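Long-range contacts in sortase (Actinomyces oris, PDB 2XWG), which probably acts as a class C sortase in fimbrial assembly, linking surface proteins through an acyl-thioester intermediate, this chain holding its sortase domain: residues A[79-84]-A[121-126]; A[105-110]-A[164-169]. All blocks are in the same frame, centred on the assembly; numbering follows the deposited sequence.

Interaction 1. Residues A[79-84]-A[121-126]. With CA (calcium ion), chain F.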
loop_
_atom_site.group_PDB
_atom_site.type_symbol
_atom_site.label_atom_id
_atom_site.label_comp_id
_atom_site.label_asym_id
_atom_site.label_seq_id
_atom_site.Cartn_x
_atom_site.Cartn_y
_atom_site.Cartn_z
ATOM N N LEU A 79 10.964 -1.678 10.137
ATOM C CA LEU A 79 12.133 -2.411 10.587
ATOM C C LEU A 79 13.343 -1.834 9.876
ATOM O O LEU A 79 14.228 -1.216 10.486
ATOM C CB LEU A 79 12.010 -3.887 10.212
ATOM C CG LEU A 79 13.137 -4.739 10.792
ATOM C CD1 LEU A 79 12.877 -4.919 12.293
ATOM C CD2 LEU A 79 13.272 -6.087 10.101
ATOM N N GLU A 80 13.356 -2.045 8.567
ATOM C CA GLU A 80 14.424 -1.577 7.705
ATOM C C GLU A 80 14.169 -0.141 7.217
ATOM O O GLU A 80 13.044 0.226 6.867
ATOM C CB GLU A 80 14.572 -2.537 6.523
ATOM C CG GLU A 80 15.772 -2.244 5.649
ATOM C CD GLU A 80 17.005 -1.901 6.480
ATOM O OE1 GLU A 80 17.051 -2.311 7.677
ATOM O OE2 GLU A 80 17.916 -1.221 5.936
ATOM N N SER A 81 15.205 0.687 7.211
ATOM C CA SER A 81 15.024 2.062 6.759
ATOM C C SER A 81 15.628 2.297 5.374
ATOM O O SER A 81 15.357 3.317 4.747
ATOM C CB SER A 81 15.623 3.050 7.762
ATOM O OG SER A 81 17.031 3.112 7.627
ATOM N N GLN A 82 16.441 1.354 4.902
ATOM C CA GLN A 82 17.164 1.515 3.641
ATOM C C GLN A 82 16.513 0.718 2.523
ATOM O O GLN A 82 15.815 -0.256 2.778
ATOM C CB GLN A 82 18.617 1.053 3.801
ATOM C CG GLN A 82 19.447 1.837 4.829
ATOM C CD GLN A 82 20.138 3.073 4.237
ATOM O OE1 GLN A 82 19.486 3.942 3.640
ATOM N NE2 GLN A 82 21.467 3.149 4.395
ATOM N N ARG A 83 16.746 1.129 1.284
ATOM C CA ARG A 83 16.309 0.337 0.133
ATOM C C ARG A 83 17.020 -1.023 0.154
ATOM O O ARG A 83 18.239 -1.077 0.343
ATOM C CB ARG A 83 16.645 1.063 -1.182
ATOM C CG ARG A 83 15.874 2.360 -1.434
ATOM C CD ARG A 83 16.399 3.144 -2.670
ATOM N NE ARG A 83 16.512 2.302 -3.861
ATOM C CZ ARG A 83 17.667 1.922 -4.399
ATOM N NH1 ARG A 83 18.816 2.341 -3.865
ATOM N NH2 ARG A 83 17.677 1.143 -5.481
ATOM N N PRO A 84 16.280 -2.130 -0.046
ATOM C CA PRO A 84 17.039 -3.382 -0.180
ATOM C C PRO A 84 17.876 -3.410 -1.484
ATOM O O PRO A 84 17.756 -2.556 -2.390
ATOM C CB PRO A 84 15.954 -4.472 -0.203
ATOM C CG PRO A 84 14.649 -3.774 0.112
ATOM C CD PRO A 84 14.834 -2.323 -0.230
ATOM N N ASP A 121 11.570 2.516 2.209
ATOM C CA ASP A 121 12.757 3.079 2.822
ATOM C C ASP A 121 12.400 4.433 3.396
ATOM O O ASP A 121 11.392 5.025 3.026
ATOM C CB ASP A 121 13.847 3.227 1.784
ATOM C CG ASP A 121 13.405 4.068 0.646
ATOM O OD1 ASP A 121 12.590 3.582 -0.184
ATOM O OD2 ASP A 121 13.846 5.230 0.612
ATOM N N SER A 122 13.228 4.927 4.303
ATOM C CA SER A 122 12.926 6.159 5.012
ATOM C C SER A 122 12.768 7.351 4.055
ATOM O O SER A 122 11.897 8.181 4.258
ATOM C CB SER A 122 13.993 6.438 6.068
ATOM O OG SER A 122 15.211 6.854 5.461
ATOM N N ARG A 123 13.578 7.429 3.002
ATOM C CA ARG A 123 13.479 8.553 2.080
ATOM C C ARG A 123 12.114 8.541 1.402
ATOM O O ARG A 123 11.476 9.587 1.250
ATOM C CB ARG A 123 14.575 8.513 0.991
ATOM C CG ARG A 123 16.001 8.859 1.434
ATOM C CD ARG A 123 16.973 7.694 1.136
ATOM N NE ARG A 123 16.645 6.522 1.959
ATOM C CZ ARG A 123 17.307 6.162 3.062
ATOM N NH1 ARG A 123 18.367 6.866 3.471
ATOM N NH2 ARG A 123 16.917 5.088 3.746
ATOM N N THR A 124 11.682 7.358 0.973
ATOM C CA THR A 124 10.399 7.197 0.274
ATOM C C THR A 124 9.212 7.646 1.114
ATOM O O THR A 124 8.359 8.378 0.627
ATOM C CB THR A 124 10.165 5.744 -0.112
ATOM O OG1 THR A 124 11.141 5.359 -1.074
ATOM C CG2 THR A 124 8.803 5.564 -0.702
ATOM N N LEU A 125 9.172 7.227 2.379
ATOM C CA LEU A 125 8.047 7.590 3.250
ATOM C C LEU A 125 8.053 9.067 3.664
ATOM O O LEU A 125 7.052 9.574 4.156
ATOM C CB LEU A 125 7.959 6.683 4.491
ATOM C CG LEU A 125 7.807 5.186 4.260
ATOM C CD1 LEU A 125 7.320 4.497 5.525
ATOM C CD2 LEU A 125 6.837 4.980 3.182
ATOM N N THR A 126 9.177 9.745 3.481
ATOM C CA THR A 126 9.224 11.199 3.618
ATOM C C THR A 126 8.584 11.882 2.403
ATOM O O THR A 126 8.110 13.012 2.492
ATOM C CB THR A 126 10.677 11.671 3.799
ATOM O OG1 THR A 126 11.043 11.531 5.186
ATOM C CG2 THR A 126 10.835 13.109 3.405
HETATM CA CA CA F . 11.234 -0.423 5.039
HETATM O O HOH W 1 11.220 -3.021 6.160
HETATM O O HOH W 2 13.248 -1.159 3.167
#
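The lid loop characteristic of class C sortases meets the start of helix 122-127 at the carbonyl of S81. S122 N donates to S81 O in a nearly straight bond (2.7 Å, N-H...O 168°), and R123 NH2 reaches the same oxygen from the edge of its guanidinium, in a weak, strongly bent bond. Q82 OE1 lies over one face of that guanidinium, 3.2 Å from R123 CZ, a polar approach without hydrogen-bond geometry. D121 is the N-cap: with CG between its backbone N and carbonyl carbon (chi1 57°), the carboxylate turns back so that OD2 accepts from T124 N at 3.1 Å. OD2 also takes a weak, long hydrogen bond from R123 NE (3.4 Å), part of a salt bridge, while R83 CG packs on D121 CG at 3.7 Å. With an alanine in place of D121, T124 N would probably lose its capping acceptor and R123 be left with little more than its weak bond to S81 O. E80 O binds a calcium ion at 2.6 Å, a site completed by P77, T120 and two waters. The loop leads on to helix 87-93, where R83 touches Q90, while helix 122-127 bridges strands 112-118 and 129-131.

Interaction 2. Residues A[105-110]-A[164-169]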
loop_
_atom_site.group_PDB
_atom_site.type_symbol
_atom_site.label_atom_id
_atom_site.label_comp_id
_atom_site.label_asym_id
_atom_site.label_seq_id
_atom_site.Cartn_x
_atom_site.Cartn_y
_atom_site.Cartn_z
ATOM N N ILE A 105 -3.493 7.743 -4.118
ATOM C CA ILE A 105 -4.583 7.362 -3.232
ATOM C C ILE A 105 -5.280 8.571 -2.697
ATOM O O ILE A 105 -4.636 9.549 -2.349
ATOM C CB ILE A 105 -4.086 6.556 -2.035
ATOM C CG1 ILE A 105 -5.268 6.174 -1.132
ATOM C CG2 ILE A 105 -3.049 7.342 -1.246
ATOM C CD1 ILE A 105 -4.902 5.102 -0.175
ATOM N N VAL A 106 -6.600 8.509 -2.631
ATOM C CA VAL A 106 -7.389 9.595 -2.078
ATOM C C VAL A 106 -8.371 8.981 -1.101
ATOM O O VAL A 106 -9.092 8.040 -1.445
ATOM C CB VAL A 106 -8.146 10.406 -3.159
ATOM C CG1 VAL A 106 -8.981 9.502 -3.983
ATOM C CG2 VAL A 106 -9.038 11.462 -2.508
ATOM N N ILE A 107 -8.348 9.476 0.136
ATOM C CA ILE A 107 -9.234 9.009 1.205
ATOM C C ILE A 107 -9.981 10.254 1.586
ATOM O O ILE A 107 -9.547 10.999 2.453
ATOM C CB ILE A 107 -8.425 8.521 2.381
ATOM C CG1 ILE A 107 -7.362 7.566 1.881
ATOM C CG2 ILE A 107 -9.328 7.801 3.418
ATOM C CD1 ILE A 107 -6.199 7.438 2.795
ATOM N N PRO A 108 -11.082 10.523 0.890
ATOM C CA PRO A 108 -11.678 11.853 0.920
ATOM C C PRO A 108 -11.992 12.257 2.326
ATOM O O PRO A 108 -11.690 13.391 2.693
ATOM C CB PRO A 108 -12.977 11.681 0.156
ATOM C CG PRO A 108 -12.808 10.456 -0.620
ATOM C CD PRO A 108 -11.841 9.576 0.061
ATOM N N SER A 109 -12.576 11.351 3.109
ATOM C CA SER A 109 -13.154 11.737 4.401
ATOM C C SER A 109 -12.125 12.094 5.438
ATOM O O SER A 109 -12.492 12.550 6.520
ATOM C CB SER A 109 -14.061 10.645 4.967
ATOM O OG SER A 109 -13.304 9.527 5.408
ATOM N N ILE A 110 -10.847 11.858 5.130
ATOM C CA ILE A 110 -9.758 12.368 5.959
ATOM C C ILE A 110 -8.773 13.247 5.174
ATOM O O ILE A 110 -7.665 13.536 5.630
ATOM C CB ILE A 110 -9.047 11.256 6.738
ATOM C CG1 ILE A 110 -8.572 10.133 5.834
ATOM C CG2 ILE A 110 -10.010 10.660 7.778
ATOM C CD1 ILE A 110 -7.377 9.347 6.448
ATOM N N ASN A 164 -6.433 6.987 11.902
ATOM C CA ASN A 164 -7.258 6.650 13.066
ATOM C C ASN A 164 -8.641 7.309 13.133
ATOM O O ASN A 164 -9.287 7.225 14.170
ATOM C CB ASN A 164 -6.502 6.952 14.364
ATOM C CG ASN A 164 -6.061 8.403 14.446
ATOM O OD1 ASN A 164 -6.583 9.260 13.736
ATOM N ND2 ASN A 164 -5.091 8.683 15.304
ATOM N N GLN A 165 -9.090 7.975 12.067
ATOM C CA GLN A 165 -10.446 8.529 12.049
ATOM C C GLN A 165 -11.360 7.697 11.173
ATOM O O GLN A 165 -12.590 7.830 11.215
ATOM C CB GLN A 165 -10.465 9.977 11.588
ATOM C CG GLN A 165 -9.701 10.895 12.509
ATOM C CD GLN A 165 -9.673 12.298 11.983
ATOM O OE1 GLN A 165 -8.818 13.118 12.363
ATOM N NE2 GLN A 165 -10.601 12.587 11.068
ATOM N N LEU A 166 -10.750 6.815 10.393
ATOM C CA LEU A 166 -11.509 5.957 9.494
ATOM C C LEU A 166 -12.322 4.943 10.293
ATOM O O LEU A 166 -11.861 4.477 11.331
ATOM C CB LEU A 166 -10.553 5.220 8.551
ATOM C CG LEU A 166 -9.901 6.027 7.407
ATOM C CD1 LEU A 166 -9.195 5.080 6.470
ATOM C CD2 LEU A 166 -10.928 6.784 6.654
ATOM N N LYS A 167 -13.516 4.605 9.804
ATOM C CA LYS A 167 -14.256 3.445 10.304
ATOM C C LYS A 167 -14.813 2.589 9.154
ATOM O O LYS A 167 -14.688 2.953 7.976
ATOM C CB LYS A 167 -15.361 3.853 11.301
ATOM C CG LYS A 167 -16.517 4.659 10.710
ATOM C CD LYS A 167 -16.278 6.163 10.786
ATOM C CE LYS A 167 -16.169 6.671 12.221
ATOM N NZ LYS A 167 -17.440 6.570 13.029
ATOM N N LYS A 168 -15.412 1.447 9.486
ATOM C CA LYS A 168 -15.922 0.537 8.454
ATOM C C LYS A 168 -16.950 1.242 7.553
ATOM O O LYS A 168 -17.673 2.125 8.000
ATOM C CB LYS A 168 -16.488 -0.756 9.080
ATOM C CG LYS A 168 -15.434 -1.609 9.819
ATOM C CD LYS A 168 -16.022 -2.849 10.529
ATOM C CE LYS A 168 -15.111 -3.277 11.706
ATOM N NZ LYS A 168 -14.883 -4.755 11.814
ATOM N N GLY A 169 -16.983 0.880 6.276
ATOM C CA GLY A 169 -17.851 1.560 5.329
ATOM C C GLY A 169 -17.277 2.852 4.754
ATOM O O GLY A 169 -17.817 3.420 3.785
#
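L166 carries this contact, pushing its CD2 methyl against side chains at the end of strand 103-107 and in the turn after it. I107 and L166 cross at about a right angle: the CG2 branch of the isoleucine meets the leucine fork, 3.8 Å from L166 CD2 and slightly farther from CD1. I110 is likewise set roughly perpendicular to L166 and brings its own CG2 to 4.1 Å from L166 CD2. On the exposed side, S109 OG comes to 3.8 Å from L166 CD2, a van der Waals approach of a hydroxyl to a methyl. The leucine reaches this position with CG beside its backbone N (chi1 -74°) and its fork carried in toward the turn.

In the sortase beta-barrel, I107 ends strand 103-107, and I110 lies in the link to its antiparallel neighbour 112-118. The chain leaves the first strand through a short 3-10 segment at residues 108-109, closed by the backbone bond from I110 N to I107 O at 3.1 Å, which brings the two isoleucines round to the same leucine. Q165 adds the outer part of the contact. It approaches I110 obliquely, and its amide is turned with NE2 on the CB side (chi3 -160°), so Q165 CB and Q165 NE2 both lie 3.9 Å from I110 CG2. No hydrogen bond joins the two segments. Deeper in, I107 also packs on F172 of strand 171-176, L210 of strand 206-214 and F160, while L166 continues onto V225 of strand 221-229.

How the interactions relate
Interaction 1 is a surface contact and interaction 2 a largely buried one, with their centres about 25 Å apart and nearest atoms about 11 Å apart. They share no residue, yet strand 112-118 connects them, running from the turn of interaction 2 toward the calcium-binding residue T120 and helix 122-127 of interaction 1. The chemistry follows the setting. Where the lid lies on the helix start, one carbonyl, a capping carboxylate and an arginine do the holding, beside a calcium ion and close to the predicted active-site H151. In interaction 2 mainly methyl groups meet, with a hydroxyl and an amide at the exposed side, away from the annotated sites, joining the end of strand 103-107 and its turn to the loop before strand 171-176.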